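Local coordinates for protein serine protease (Arthrobacter nicotinovorans, PDB 3WY8) that is the protease part of a longer protein and probably cleaves peptide bonds as a trypsin-like serine protease with keratinolytic activity, at residues S113-N118 / P203-V208; L123-F128 / Y184-N189. All blocks are in the same frame, centred on the assembly; numbering follows the deposited sequence.

Contact 1. Residues S113-N118 / P203-V208; sequences SGVQFN and PYWGTV
F117 lies against W205 where the interdomain loop of this trypsin-like fold meets the start of the C-terminal helix. The two rings are nearly parallel, with planes 14° apart. They are slid so far that they barely overlap, and their centroids are 5.2 Å apart. The closest ring atoms are F117 CE1 and W205 CE3, at 3.5 Å. F117 CG is anti to its own carbonyl carbon (chi1 -56°), which carries the ring alongside the indole. Two other groups meet the rim of the indole in its plane. V115 CG1 sits 4.0 Å from W205 CZ3, and Q116 O approaches W205 CE3. At the far side of the indole, W205 NE1 is hydrogen-bonded to T93 OG1. I209 and Y213 of helix 207-218 also touch the ring of F117.

The backbones join beside the rings. N118 N donates to W205 O at 2.8 Å, in the carbonyl plane and fairly straight. W205 is the centre of an inverse gamma turn, and G206 follows as N-cap of helix 207-218. N118 ND2 is hydrogen-bonded to Q210 OE1 of that helix. Y204 OH is hydrogen-bonded to A119 O and rests 3.3 Å from N118 CA.

Contact 2. Residues L123-F128 / Y184-N189; sequences LSYKSF and YQNSVN
N189 OD1 is gripped by two donors, S127 OG at 2.6 Å and W175 NE1 of the strand between. This is the interior of the C-terminal beta-barrel of a trypsin-like protease. Strands 124-129 and 185-188 both pair with strand 174-177, so their side chains meet across it and their backbones do not pair. The nearest CA atoms, those of S127 and N189, are still 7.5 Å apart.

The hydroxyl of S127 reaches N189 because OG stands opposite the backbone N about the first torsion (chi1 163°). It donates in the plane of the amide, on a lone pair of OD1, with a C=O...donor angle of 112°. The other end of the same amide, N189 ND2, is hydrogen-bonded to S170 O and lies 3.1 Å from F128 O. With both ends engaged, the amide of N189 has little freedom to flip. S170 precedes S171, the probable catalytic serine, so N189 ties this part of the barrel to the active-site loop.

A second polar bridge lies further along the strands. Y125 OH donates to N186 OD1 at 2.6 Å, in the carbonyl plane. The other end of this amide, N186 ND2, is hydrogen-bonded to Q116 O. The phenol ring and the amide are almost coplanar, 11° apart. The ring of Y125 also meets that of W175 at a steep angle. N186 CB comes up to the ring edge, 3.9 Å from Y125 CE1.

In the fold
The two contacts touch, with centres about 10 Å apart. Contact 2 is nested inside the chain loop that contact 1 closes: the order is 113-118, 123-128, 184-189, 203-208. Contact 2 is buried in the C-terminal barrel. Contact 1 lies nearer the surface, where the loop after helix 106-110 meets helix 207-218. Segment 184-189 bridges them. S187 OG is hydrogen-bonded to P203 O, N186 ND2 to Q116 O, and W205 packs on the N186 backbone. The loop 113-118 and the turn leading into the C-terminal helix thus both contact strand 185-188. The side chain of N189, just past the end of that strand, lies near the probable Ser-His-Asp triad without touching it.

Contact 1. Residues S113-N118 / P203-V208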
loop_
_atom_site.group_PDB
_atom_site.type_symbol
_atom_site.label_atom_id
_atom_site.label_comp_id
_atom_site.label_asym_id
_atom_site.label_seq_id
_atom_site.Cartn_x
_atom_site.Cartn_y
_atom_site.Cartn_z
ATOM N N SER A 113 0.740 11.890 1.578
ATOM C CA SER A 113 0.006 11.717 2.824
ATOM C C SER A 113 0.961 11.722 4.004
ATOM O O SER A 113 2.054 11.157 3.927
ATOM C CB SER A 113 -0.738 10.385 2.821
ATOM O OG SER A 113 -1.660 10.306 1.750
ATOM N N GLY A 114 0.536 12.342 5.100
ATOM C CA GLY A 114 1.225 12.175 6.373
ATOM C C GLY A 114 1.099 10.735 6.835
ATOM O O GLY A 114 0.181 10.016 6.414
ATOM N N VAL A 115 2.029 10.309 7.685
ATOM C CA VAL A 115 2.019 8.951 8.235
ATOM C C VAL A 115 1.961 8.954 9.759
ATOM O O VAL A 115 2.384 9.920 10.402
ATOM C CB VAL A 115 3.237 8.105 7.752
ATOM C CG1 VAL A 115 3.102 7.768 6.276
ATOM C CG2 VAL A 115 4.566 8.814 8.032
ATOM N N GLN A 116 1.425 7.873 10.322
ATOM C CA GLN A 116 1.397 7.664 11.766
ATOM C C GLN A 116 1.908 6.274 12.109
ATOM O O GLN A 116 1.590 5.298 11.421
ATOM C CB GLN A 116 -0.020 7.822 12.326
ATOM C CG GLN A 116 -0.598 9.230 12.249
ATOM C CD GLN A 116 0.088 10.227 13.170
ATOM O OE1 GLN A 116 0.728 9.852 14.159
ATOM N NE2 GLN A 116 -0.057 11.511 12.855
ATOM N N PHE A 117 2.704 6.203 13.174
ATOM C CA PHE A 117 3.186 4.937 13.719
ATOM C C PHE A 117 2.892 4.885 15.210
ATOM O O PHE A 117 2.685 5.926 15.843
ATOM C CB PHE A 117 4.690 4.770 13.462
ATOM C CG PHE A 117 5.061 4.867 12.014
ATOM C CD1 PHE A 117 4.957 3.759 11.180
ATOM C CD2 PHE A 117 5.490 6.078 11.475
ATOM C CE1 PHE A 117 5.290 3.852 9.823
ATOM C CE2 PHE A 117 5.821 6.183 10.130
ATOM C CZ PHE A 117 5.718 5.072 9.301
ATOM N N ASN A 118 2.853 3.668 15.753
ATOM C CA ASN A 118 2.647 3.440 17.185
ATOM C C ASN A 118 1.367 4.085 17.707
ATOM O O ASN A 118 1.333 4.629 18.811
ATOM C CB ASN A 118 3.878 3.898 17.976
ATOM C CG ASN A 118 5.162 3.443 17.334
ATOM O OD1 ASN A 118 5.388 2.242 17.168
ATOM N ND2 ASN A 118 5.995 4.398 16.924
ATOM N N PRO A 203 -1.440 -4.750 8.489
ATOM C CA PRO A 203 -0.541 -4.871 9.637
ATOM C C PRO A 203 -0.549 -3.641 10.544
ATOM O O PRO A 203 -0.848 -2.524 10.101
ATOM C CB PRO A 203 0.838 -5.018 8.987
ATOM C CG PRO A 203 0.705 -4.313 7.694
ATOM C CD PRO A 203 -0.692 -4.612 7.227
ATOM N N TYR A 204 -0.218 -3.863 11.811
ATOM C CA TYR A 204 -0.064 -2.773 12.754
ATOM C C TYR A 204 1.197 -1.986 12.411
ATOM O O TYR A 204 2.275 -2.563 12.258
ATOM C CB TYR A 204 0.025 -3.306 14.185
ATOM C CG TYR A 204 0.219 -2.200 15.189
ATOM C CD1 TYR A 204 -0.851 -1.396 15.577
ATOM C CD2 TYR A 204 1.480 -1.935 15.726
ATOM C CE1 TYR A 204 -0.678 -0.362 16.485
ATOM C CE2 TYR A 204 1.666 -0.903 16.641
ATOM C CZ TYR A 204 0.582 -0.124 17.014
ATOM O OH TYR A 204 0.762 0.893 17.920
ATOM N N TRP A 205 1.057 -0.673 12.273
ATOM C CA TRP A 205 2.205 0.171 11.969
ATOM C C TRP A 205 2.947 0.560 13.244
ATOM O O TRP A 205 2.646 1.575 13.881
ATOM C CB TRP A 205 1.789 1.380 11.129
ATOM C CG TRP A 205 1.828 1.090 9.651
ATOM C CD1 TRP A 205 1.772 -0.140 9.049
ATOM C CD2 TRP A 205 1.936 2.047 8.595
ATOM N NE1 TRP A 205 1.845 -0.004 7.687
ATOM C CE2 TRP A 205 1.941 1.330 7.380
ATOM C CE3 TRP A 205 2.024 3.445 8.557
ATOM C CZ2 TRP A 205 2.037 1.965 6.134
ATOM C CZ3 TRP A 205 2.122 4.076 7.317
ATOM C CH2 TRP A 205 2.129 3.336 6.126
ATOM N N GLY A 206 3.914 -0.283 13.607
ATOM C CA GLY A 206 4.675 -0.113 14.834
ATOM C C GLY A 206 6.114 0.285 14.591
ATOM O O GLY A 206 6.445 0.841 13.551
ATOM N N THR A 207 6.975 -0.003 15.564
ATOM C CA THR A 207 8.363 0.460 15.517
ATOM C C THR A 207 9.192 -0.163 14.392
ATOM O O THR A 207 10.070 0.498 13.843
ATOM C CB THR A 207 9.079 0.236 16.864
ATOM O OG1 THR A 207 8.861 -1.112 17.299
ATOM C CG2 THR A 207 8.546 1.209 17.916
ATOM N N VAL A 208 8.923 -1.426 14.063
ATOM C CA VAL A 208 9.671 -2.116 13.002
ATOM C C VAL A 208 9.381 -1.470 11.643
ATOM O O VAL A 208 10.300 -1.111 10.899
ATOM C CB VAL A 208 9.369 -3.635 12.984
ATOM C CG1 VAL A 208 10.025 -4.313 11.784
ATOM C CG2 VAL A 208 9.841 -4.294 14.294
#

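Contact 2. Residues L123-F128 / Y184-N189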
loop_
_atom_site.group_PDB
_atom_site.type_symbol
_atom_site.label_atom_id
_atom_site.label_comp_id
_atom_site.label_asym_id
_atom_site.label_seq_id
_atom_site.Cartn_x
_atom_site.Cartn_y
_atom_site.Cartn_z
ATOM N N LEU A 123 -8.828 1.827 15.768
ATOM C CA LEU A 123 -9.256 3.062 15.117
ATOM C C LEU A 123 -10.181 2.776 13.934
ATOM O O LEU A 123 -10.277 1.635 13.472
ATOM C CB LEU A 123 -8.048 3.881 14.647
ATOM C CG LEU A 123 -7.110 4.445 15.724
ATOM C CD1 LEU A 123 -5.881 5.066 15.071
ATOM C CD2 LEU A 123 -7.824 5.457 16.610
ATOM N N SER A 124 -10.874 3.813 13.467
ATOM C CA SER A 124 -11.694 3.715 12.260
ATOM C C SER A 124 -10.879 4.157 11.052
ATOM O O SER A 124 -10.057 5.070 11.153
ATOM C CB SER A 124 -12.962 4.554 12.403
ATOM O OG SER A 124 -13.795 3.991 13.400
ATOM N N TYR A 125 -11.118 3.508 9.914
ATOM C CA TYR A 125 -10.299 3.704 8.723
ATOM C C TYR A 125 -11.118 3.799 7.449
ATOM O O TYR A 125 -12.240 3.300 7.378
ATOM C CB TYR A 125 -9.338 2.525 8.543
ATOM C CG TYR A 125 -8.255 2.430 9.583
ATOM C CD1 TYR A 125 -7.066 3.133 9.430
ATOM C CD2 TYR A 125 -8.412 1.619 10.708
ATOM C CE1 TYR A 125 -6.055 3.043 10.383
ATOM C CE2 TYR A 125 -7.413 1.524 11.667
ATOM C CZ TYR A 125 -6.237 2.237 11.491
ATOM O OH TYR A 125 -5.247 2.144 12.434
ATOM N N LYS A 126 -10.532 4.440 6.445
ATOM C CA LYS A 126 -10.987 4.300 5.069
ATOM C C LYS A 126 -9.793 3.814 4.249
ATOM O O LYS A 126 -8.742 4.453 4.237
ATOM C CB LYS A 126 -11.543 5.617 4.525
ATOM C CG LYS A 126 -12.204 5.471 3.145
ATOM C CD LYS A 126 -12.891 6.755 2.700
ATOM C CE LYS A 126 -13.558 6.567 1.345
ATOM N NZ LYS A 126 -14.377 7.740 0.913
ATOM N N SER A 127 -9.959 2.661 3.606
ATOM C CA SER A 127 -8.903 2.032 2.818
ATOM C C SER A 127 -9.192 2.157 1.332
ATOM O O SER A 127 -10.338 2.050 0.908
ATOM C CB SER A 127 -8.767 0.556 3.193
ATOM O OG SER A 127 -8.045 -0.166 2.199
ATOM N N PHE A 128 -8.141 2.372 0.552
ATOM C CA PHE A 128 -8.257 2.544 -0.891
ATOM C C PHE A 128 -7.435 1.514 -1.640
ATOM O O PHE A 128 -6.451 1.006 -1.118
ATOM C CB PHE A 128 -7.772 3.936 -1.281
ATOM C CG PHE A 128 -8.669 5.045 -0.817
ATOM C CD1 PHE A 128 -9.533 5.672 -1.715
ATOM C CD2 PHE A 128 -8.640 5.479 0.507
ATOM C CE1 PHE A 128 -10.363 6.716 -1.297
ATOM C CE2 PHE A 128 -9.471 6.517 0.939
ATOM C CZ PHE A 128 -10.335 7.132 0.033
ATOM N N TYR A 184 -4.202 10.793 7.595
ATOM C CA TYR A 184 -2.921 10.143 7.841
ATOM C C TYR A 184 -2.996 8.662 7.511
ATOM O O TYR A 184 -3.953 7.986 7.891
ATOM C CB TYR A 184 -2.520 10.295 9.304
ATOM C CG TYR A 184 -2.126 11.697 9.687
ATOM C CD1 TYR A 184 -0.817 12.142 9.513
ATOM C CD2 TYR A 184 -3.060 12.578 10.221
ATOM C CE1 TYR A 184 -0.445 13.434 9.863
ATOM C CE2 TYR A 184 -2.700 13.874 10.576
ATOM C CZ TYR A 184 -1.393 14.290 10.392
ATOM O OH TYR A 184 -1.031 15.569 10.746
ATOM N N GLN A 185 -1.978 8.156 6.817
ATOM C CA GLN A 185 -1.887 6.720 6.559
ATOM C C GLN A 185 -1.357 5.981 7.786
ATOM O O GLN A 185 -0.417 6.437 8.432
ATOM C CB GLN A 185 -1.011 6.421 5.342
ATOM C CG GLN A 185 -0.963 4.918 5.027
ATOM C CD GLN A 185 -0.319 4.580 3.696
ATOM O OE1 GLN A 185 0.160 5.452 2.973
ATOM N NE2 GLN A 185 -0.310 3.289 3.368
ATOM N N ASN A 186 -1.958 4.835 8.097
ATOM C CA ASN A 186 -1.585 4.082 9.291
ATOM C C ASN A 186 -1.614 2.557 9.103
ATOM O O ASN A 186 -1.414 1.813 10.058
ATOM C CB ASN A 186 -2.455 4.534 10.476
ATOM C CG ASN A 186 -2.072 3.873 11.796
ATOM O OD1 ASN A 186 -2.921 3.275 12.456
ATOM N ND2 ASN A 186 -0.796 3.978 12.186
ATOM N N SER A 187 -1.863 2.106 7.869
ATOM C CA SER A 187 -1.693 0.697 7.482
ATOM C C SER A 187 -1.789 0.549 5.964
ATOM O O SER A 187 -1.914 1.547 5.247
ATOM C CB SER A 187 -2.710 -0.215 8.186
ATOM O OG SER A 187 -2.353 -1.582 8.021
ATOM N N VAL A 188 -1.703 -0.693 5.487
ATOM C CA VAL A 188 -1.910 -1.035 4.076
ATOM C C VAL A 188 -2.777 -2.284 3.970
ATOM O O VAL A 188 -2.835 -3.081 4.902
ATOM C CB VAL A 188 -0.577 -1.302 3.321
ATOM C CG1 VAL A 188 0.257 -0.033 3.215
ATOM C CG2 VAL A 188 0.223 -2.426 3.988
ATOM N N ASN A 189 -3.454 -2.453 2.836
ATOM C CA ASN A 189 -4.123 -3.718 2.534
ATOM C C ASN A 189 -3.105 -4.854 2.417
ATOM O O ASN A 189 -2.170 -4.774 1.617
ATOM C CB ASN A 189 -4.913 -3.604 1.228
ATOM C CG ASN A 189 -5.992 -2.542 1.286
ATOM O OD1 ASN A 189 -6.676 -2.386 2.298
ATOM N ND2 ASN A 189 -6.159 -1.811 0.186
#